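Local coordinates for protein cellulase (Bacillus sp. BG-CS10, PDB 5E09) that probably hydrolyses internal beta-1,4-glucosidic bonds of cellulose with a family 5 glycoside hydrolase domain followed by two further modules, the last a family 46 carbohydrate-binding module, at residues 345-350 with 428-433; 455-460 with 515-520. All coordinates share one frame; numbering follows the deposited sequence.

Contact 1 of 2, residues 345-350 with 428-433; sequences SNLIHV and QLQNVD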
loop_
_atom_site.group_PDB
_atom_site.type_symbol
_atom_site.label_atom_id
_atom_site.label_comp_id
_atom_site.label_asym_id
_atom_site.label_seq_id
_atom_site.Cartn_x
_atom_site.Cartn_y
_atom_site.Cartn_z
ATOM N N SER A 345 -0.119 -9.830 18.263
ATOM C CA SER A 345 -0.537 -10.713 17.188
ATOM C C SER A 345 -2.062 -10.709 17.087
ATOM O O SER A 345 -2.752 -10.424 18.071
ATOM C CB SER A 345 -0.015 -12.129 17.433
ATOM O OG SER A 345 -0.681 -13.070 16.610
ATOM N N ASN A 346 -2.594 -11.010 15.906
ATOM C CA ASN A 346 -4.038 -11.146 15.760
ATOM C C ASN A 346 -4.416 -12.621 15.804
ATOM O O ASN A 346 -5.550 -12.997 15.515
ATOM C CB ASN A 346 -4.530 -10.502 14.461
ATOM C CG ASN A 346 -4.222 -11.345 13.238
ATOM O OD1 ASN A 346 -3.118 -11.863 13.092
ATOM N ND2 ASN A 346 -5.199 -11.492 12.360
ATOM N N LEU A 347 -3.444 -13.452 16.169
ATOM C CA LEU A 347 -3.631 -14.894 16.228
ATOM C C LEU A 347 -3.432 -15.428 17.645
ATOM O O LEU A 347 -2.568 -14.957 18.384
ATOM C CB LEU A 347 -2.655 -15.601 15.284
ATOM C CG LEU A 347 -2.628 -15.166 13.817
ATOM C CD1 LEU A 347 -1.612 -15.998 13.051
ATOM C CD2 LEU A 347 -4.011 -15.277 13.178
ATOM N N ILE A 348 -4.242 -16.418 18.007
ATOM C CA ILE A 348 -4.052 -17.195 19.222
ATOM C C ILE A 348 -3.914 -18.663 18.846
ATOM O O ILE A 348 -4.871 -19.279 18.372
ATOM C CB ILE A 348 -5.225 -17.040 20.191
ATOM C CG1 ILE A 348 -5.384 -15.584 20.617
ATOM C CG2 ILE A 348 -5.041 -17.944 21.403
ATOM C CD1 ILE A 348 -6.644 -15.339 21.415
ATOM N N HIS A 349 -2.729 -19.226 19.053
ATOM C CA HIS A 349 -2.490 -20.616 18.689
ATOM C C HIS A 349 -2.670 -21.573 19.859
ATOM O O HIS A 349 -2.151 -21.352 20.952
ATOM C CB HIS A 349 -1.086 -20.789 18.111
ATOM C CG HIS A 349 -0.836 -19.963 16.886
ATOM N ND1 HIS A 349 -0.317 -18.693 16.946
ATOM C CD2 HIS A 349 -1.051 -20.231 15.578
ATOM C CE1 HIS A 349 -0.211 -18.209 15.718
ATOM N NE2 HIS A 349 -0.651 -19.116 14.872
ATOM N N VAL A 350 -3.403 -22.645 19.604
ATOM C CA VAL A 350 -3.547 -23.727 20.558
ATOM C C VAL A 350 -3.194 -25.040 19.869
ATOM O O VAL A 350 -3.767 -25.385 18.836
ATOM C CB VAL A 350 -4.973 -23.786 21.128
ATOM C CG1 VAL A 350 -5.191 -25.071 21.907
ATOM C CG2 VAL A 350 -5.248 -22.561 22.000
ATOM N N GLN A 428 -7.920 -14.303 15.930
ATOM C CA GLN A 428 -8.275 -15.575 15.320
ATOM C C GLN A 428 -7.767 -16.701 16.220
ATOM O O GLN A 428 -6.566 -16.809 16.468
ATOM C CB GLN A 428 -7.678 -15.695 13.911
ATOM C CG GLN A 428 -7.835 -14.443 13.048
ATOM C CD GLN A 428 -9.261 -14.221 12.568
ATOM O OE1 GLN A 428 -9.897 -15.128 12.031
ATOM N NE2 GLN A 428 -9.764 -13.005 12.750
ATOM N N LEU A 429 -8.677 -17.524 16.726
ATOM C CA LEU A 429 -8.300 -18.646 17.581
ATOM C C LEU A 429 -7.956 -19.858 16.717
ATOM O O LEU A 429 -8.845 -20.573 16.245
ATOM C CB LEU A 429 -9.425 -18.969 18.568
ATOM C CG LEU A 429 -9.243 -20.125 19.553
ATOM C CD1 LEU A 429 -7.915 -20.029 20.288
ATOM C CD2 LEU A 429 -10.397 -20.141 20.544
ATOM N N GLN A 430 -6.659 -20.074 16.504
ATOM C CA GLN A 430 -6.185 -21.126 15.610
ATOM C C GLN A 430 -5.875 -22.433 16.340
ATOM O O GLN A 430 -4.987 -22.474 17.192
ATOM C CB GLN A 430 -4.925 -20.664 14.863
ATOM C CG GLN A 430 -5.074 -19.385 14.048
ATOM C CD GLN A 430 -6.092 -19.516 12.927
ATOM O OE1 GLN A 430 -7.126 -18.850 12.938
ATOM N NE2 GLN A 430 -5.803 -20.373 11.958
ATOM N N ASN A 431 -6.597 -23.500 15.998
ATOM C CA ASN A 431 -6.221 -24.843 16.428
ATOM C C ASN A 431 -5.187 -25.398 15.458
ATOM O O ASN A 431 -5.506 -25.684 14.310
ATOM C CB ASN A 431 -7.445 -25.770 16.492
ATOM C CG ASN A 431 -7.205 -27.011 17.352
ATOM O OD1 ASN A 431 -6.242 -27.076 18.122
ATOM N ND2 ASN A 431 -8.088 -28.000 17.226
ATOM N N VAL A 432 -3.947 -25.544 15.901
ATOM C CA VAL A 432 -2.913 -25.998 14.985
ATOM C C VAL A 432 -2.319 -27.341 15.364
ATOM O O VAL A 432 -2.405 -27.794 16.507
ATOM C CB VAL A 432 -1.760 -24.975 14.880
ATOM C CG1 VAL A 432 -2.285 -23.633 14.398
ATOM C CG2 VAL A 432 -1.051 -24.831 16.214
ATOM N N ASP A 433 -1.734 -27.976 14.361
ATOM C CA ASP A 433 -0.810 -29.067 14.559
ATOM C C ASP A 433 0.488 -28.676 13.863
ATOM O O ASP A 433 0.525 -27.703 13.097
ATOM C CB ASP A 433 -1.367 -30.369 13.992
ATOM C CG ASP A 433 -1.122 -31.549 14.903
ATOM O OD1 ASP A 433 0.021 -31.693 15.399
ATOM O OD2 ASP A 433 -2.080 -32.324 15.126
HETATM O O HOH W 1 -7.971 -10.745 12.896
#

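Contact 2 of 2, residues 455-460 with 515-520; sequences GDSVAT and HFWSGE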
loop_
_atom_site.group_PDB
_atom_site.type_symbol
_atom_site.label_atom_id
_atom_site.label_comp_id
_atom_site.label_asym_id
_atom_site.label_seq_id
_atom_site.Cartn_x
_atom_site.Cartn_y
_atom_site.Cartn_z
ATOM N N GLY A 455 -3.687 -25.912 9.980
ATOM C CA GLY A 455 -4.147 -24.728 10.686
ATOM C C GLY A 455 -3.096 -23.647 10.871
ATOM O O GLY A 455 -3.359 -22.615 11.481
ATOM N N ASP A 456 -1.901 -23.872 10.339
ATOM C CA ASP A 456 -0.819 -22.905 10.493
ATOM C C ASP A 456 -0.657 -22.079 9.211
ATOM O O ASP A 456 -1.248 -22.406 8.185
ATOM C CB ASP A 456 0.482 -23.625 10.847
ATOM C CG ASP A 456 1.380 -22.801 11.738
ATOM O OD1 ASP A 456 1.212 -21.562 11.776
ATOM O OD2 ASP A 456 2.262 -23.397 12.393
ATOM N N SER A 457 0.127 -21.006 9.266
ATOM C CA SER A 457 0.324 -20.167 8.087
ATOM C C SER A 457 1.786 -19.762 7.912
ATOM O O SER A 457 2.479 -19.452 8.885
ATOM C CB SER A 457 -0.572 -18.919 8.150
ATOM O OG SER A 457 -0.336 -18.148 9.315
ATOM N N VAL A 458 2.248 -19.784 6.661
ATOM C CA VAL A 458 3.635 -19.473 6.343
ATOM C C VAL A 458 3.914 -17.980 6.448
ATOM O O VAL A 458 3.272 -17.162 5.788
ATOM C CB VAL A 458 4.013 -19.949 4.927
ATOM C CG1 VAL A 458 5.466 -19.635 4.635
ATOM C CG2 VAL A 458 3.753 -21.439 4.783
ATOM N N ALA A 459 4.879 -17.635 7.292
ATOM C CA ALA A 459 5.323 -16.256 7.435
ATOM C C ALA A 459 6.389 -15.958 6.391
ATOM O O ALA A 459 6.305 -14.960 5.673
ATOM C CB ALA A 459 5.864 -16.002 8.838
ATOM N N THR A 460 7.386 -16.835 6.300
ATOM C CA THR A 460 8.468 -16.606 5.347
ATOM C C THR A 460 9.287 -17.867 5.081
ATOM O O THR A 460 8.967 -18.932 5.591
ATOM C CB THR A 460 9.407 -15.480 5.826
ATOM O OG1 THR A 460 10.407 -15.236 4.831
ATOM C CG2 THR A 460 10.071 -15.846 7.149
ATOM N N HIS A 515 9.312 -20.641 7.894
ATOM C CA HIS A 515 8.900 -20.034 9.156
ATOM C C HIS A 515 7.394 -19.784 9.162
ATOM O O HIS A 515 6.865 -19.047 8.304
ATOM C CB HIS A 515 9.634 -18.707 9.401
ATOM C CG HIS A 515 11.126 -18.834 9.491
ATOM N ND1 HIS A 515 11.838 -18.476 10.616
ATOM C CD2 HIS A 515 12.043 -19.256 8.587
ATOM C CE1 HIS A 515 13.126 -18.678 10.405
ATOM N NE2 HIS A 515 13.277 -19.153 9.182
ATOM N N PHE A 516 6.726 -20.394 10.143
ATOM C CA PHE A 516 5.285 -20.268 10.350
ATOM C C PHE A 516 4.974 -19.300 11.488
ATOM O O PHE A 516 5.810 -19.069 12.358
ATOM C CB PHE A 516 4.664 -21.633 10.652
ATOM C CG PHE A 516 4.693 -22.578 9.497
ATOM C CD1 PHE A 516 5.845 -23.285 9.190
ATOM C CD2 PHE A 516 3.566 -22.763 8.712
ATOM C CE1 PHE A 516 5.873 -24.155 8.117
ATOM C CE2 PHE A 516 3.589 -23.637 7.639
ATOM C CZ PHE A 516 4.744 -24.329 7.340
ATOM N N TRP A 517 3.762 -18.753 11.490
ATOM C CA TRP A 517 3.371 -17.764 12.496
ATOM C C TRP A 517 3.112 -18.356 13.883
ATOM O O TRP A 517 3.057 -17.628 14.870
ATOM C CB TRP A 517 2.140 -16.996 12.014
ATOM C CG TRP A 517 2.532 -15.916 11.066
ATOM C CD1 TRP A 517 2.319 -15.884 9.712
ATOM C CD2 TRP A 517 3.251 -14.733 11.384
ATOM N NE1 TRP A 517 2.851 -14.736 9.177
ATOM C CE2 TRP A 517 3.439 -13.998 10.198
ATOM C CE3 TRP A 517 3.763 -14.194 12.580
ATOM C CZ2 TRP A 517 4.094 -12.778 10.143
ATOM C CZ3 TRP A 517 4.421 -12.979 12.537
ATOM C CH2 TRP A 517 4.582 -12.284 11.328
ATOM N N SER A 518 2.959 -19.672 13.958
ATOM C CA SER A 518 2.882 -20.355 15.243
ATOM C C SER A 518 4.226 -20.323 15.964
ATOM O O SER A 518 4.290 -20.438 17.189
ATOM C CB SER A 518 2.456 -21.797 15.049
ATOM O OG SER A 518 3.524 -22.532 14.476
ATOM N N GLY A 519 5.296 -20.167 15.194
ATOM C CA GLY A 519 6.644 -20.286 15.716
ATOM C C GLY A 519 7.325 -21.529 15.173
ATOM O O GLY A 519 8.537 -21.678 15.288
ATOM N N GLU A 520 6.544 -22.428 14.579
ATOM C CA GLU A 520 7.101 -23.646 13.993
ATOM C C GLU A 520 8.027 -23.346 12.824
ATOM O O GLU A 520 7.832 -22.384 12.084
ATOM C CB GLU A 520 5.986 -24.590 13.527
ATOM C CG GLU A 520 5.285 -25.326 14.651
ATOM C CD GLU A 520 6.195 -26.310 15.362
ATOM O OE1 GLU A 520 7.092 -26.886 14.708
ATOM O OE2 GLU A 520 6.011 -26.505 16.581
#

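Contact 1 of 2, residues 345-350 with 428-433
H349 and Q430 stand side by side on one face of a parallel strand pair and point the same way, the imidazole turned 79° from the Q430 amide. With H349 CG beside its backbone N (chi1 -59°), the CD2 edge of the ring reaches toward the neighbouring strand. There CD2 lies 4.0 Å from CB of Q430, and CG1 of V432 meets the ring edge in its plane, 3.8 Å from CD2. The Q430 chain bends at chi2, and its OE1 is bound by T411 on the next strand. On the same face CD2 of L347 rests against CB of Q428 at 3.8 Å. N346 and Q428 hold their amide planes 39° apart; a single water accepts from both ND2 of N346 and NE2 of Q428, while OD1 of N346 is bound by Q285 of the catalytic domain. On the other face, beside the N431 amide, whose ND2 is bound to D352, CD1 of L429 touches CG2 of I348 at 3.7 Å and CG2 of V350, with M404 packed nearby. Five backbone bonds join the strands, from Q428 N to N346 O (2.7 Å) through to V432 N to V350 O (2.9 Å). Each carbonyl of Q428 and Q430 also receives a CA-H contact, from L347 and H349. This is the parallel edge pairing of 347-351 with 425-432 in the mixed sheet of the X2 module, an immunoglobulin-like beta-sandwich.

Contact 2 of 2, residues 455-460 with 515-520
W517 lays its indole along the strand start at S457-A459, and its atoms can be followed outward from the backbone. CB sits beside OG of S457; chi1 of -81° sets CG beside the backbone N, and the end of the side chain reaches the 455-460 segment. CG touches both OG of S457 and CB of A459. CD1 comes within 3.5 Å of the same OG, which lies at the ring edge, near its plane. Next along the pyrrole rim, NE1 is 3.3 Å from CB of A459. That methyl stands over one face of the indole, 3.5 Å from the centroid of the five-membered ring and 19° off its normal, a CH-pi contact. CE2 and CD2 also approach the methyl, while CZ2, in the six-membered ring, is at its margin; the indole also touches R240 and Q285 of the catalytic domain. The backbone of W517 is tied as well: its N donates to O of S457 at 3.0 Å. The F516 ring meets V458 instead, CE2 lying 3.6 Å from CG2. At the turn, OD2 of D456 accepts a hydrogen bond from the S518 hydroxyl on the syn side at 2.6 Å, and OD1 takes S457 N on the anti side, tilted out of the carboxylate plane, plus a weak bond from S518 N. OG of S518 in turn accepts from E520 N, forming an ST turn that helps fix the hydroxyl. Beyond the indole, O of H515 accepts from both A459 N (2.6 Å) and T460 N (3.0 Å). A459 and T460 both face H515, a classic beta bulge; with the type I turn F516-G519 between strands 509-516 and 521-529, it shapes this end of the antiparallel sheet in the carbohydrate-binding module.

From the N terminus, the chain first builds the closed eight-stranded catalytic barrel, then enters the X2 module, where contact 1 closes a loop of 77 residues by bringing strand 425-432 back beside 347-351. The chain passes directly on into the last module, and contact 2 closes a second loop, of 54 residues, between 455-460 and 515-520. The loops lie in series, neither nested nor crossed. Their centres are nevertheless about 10 Å apart, because the turn end of contact 2 abuts the edge strand of contact 1: CE1 of H349 approaches O of W517 at 3.4 Å. A salt bridge from E520 to R351 also spans this junction, joining the two modules.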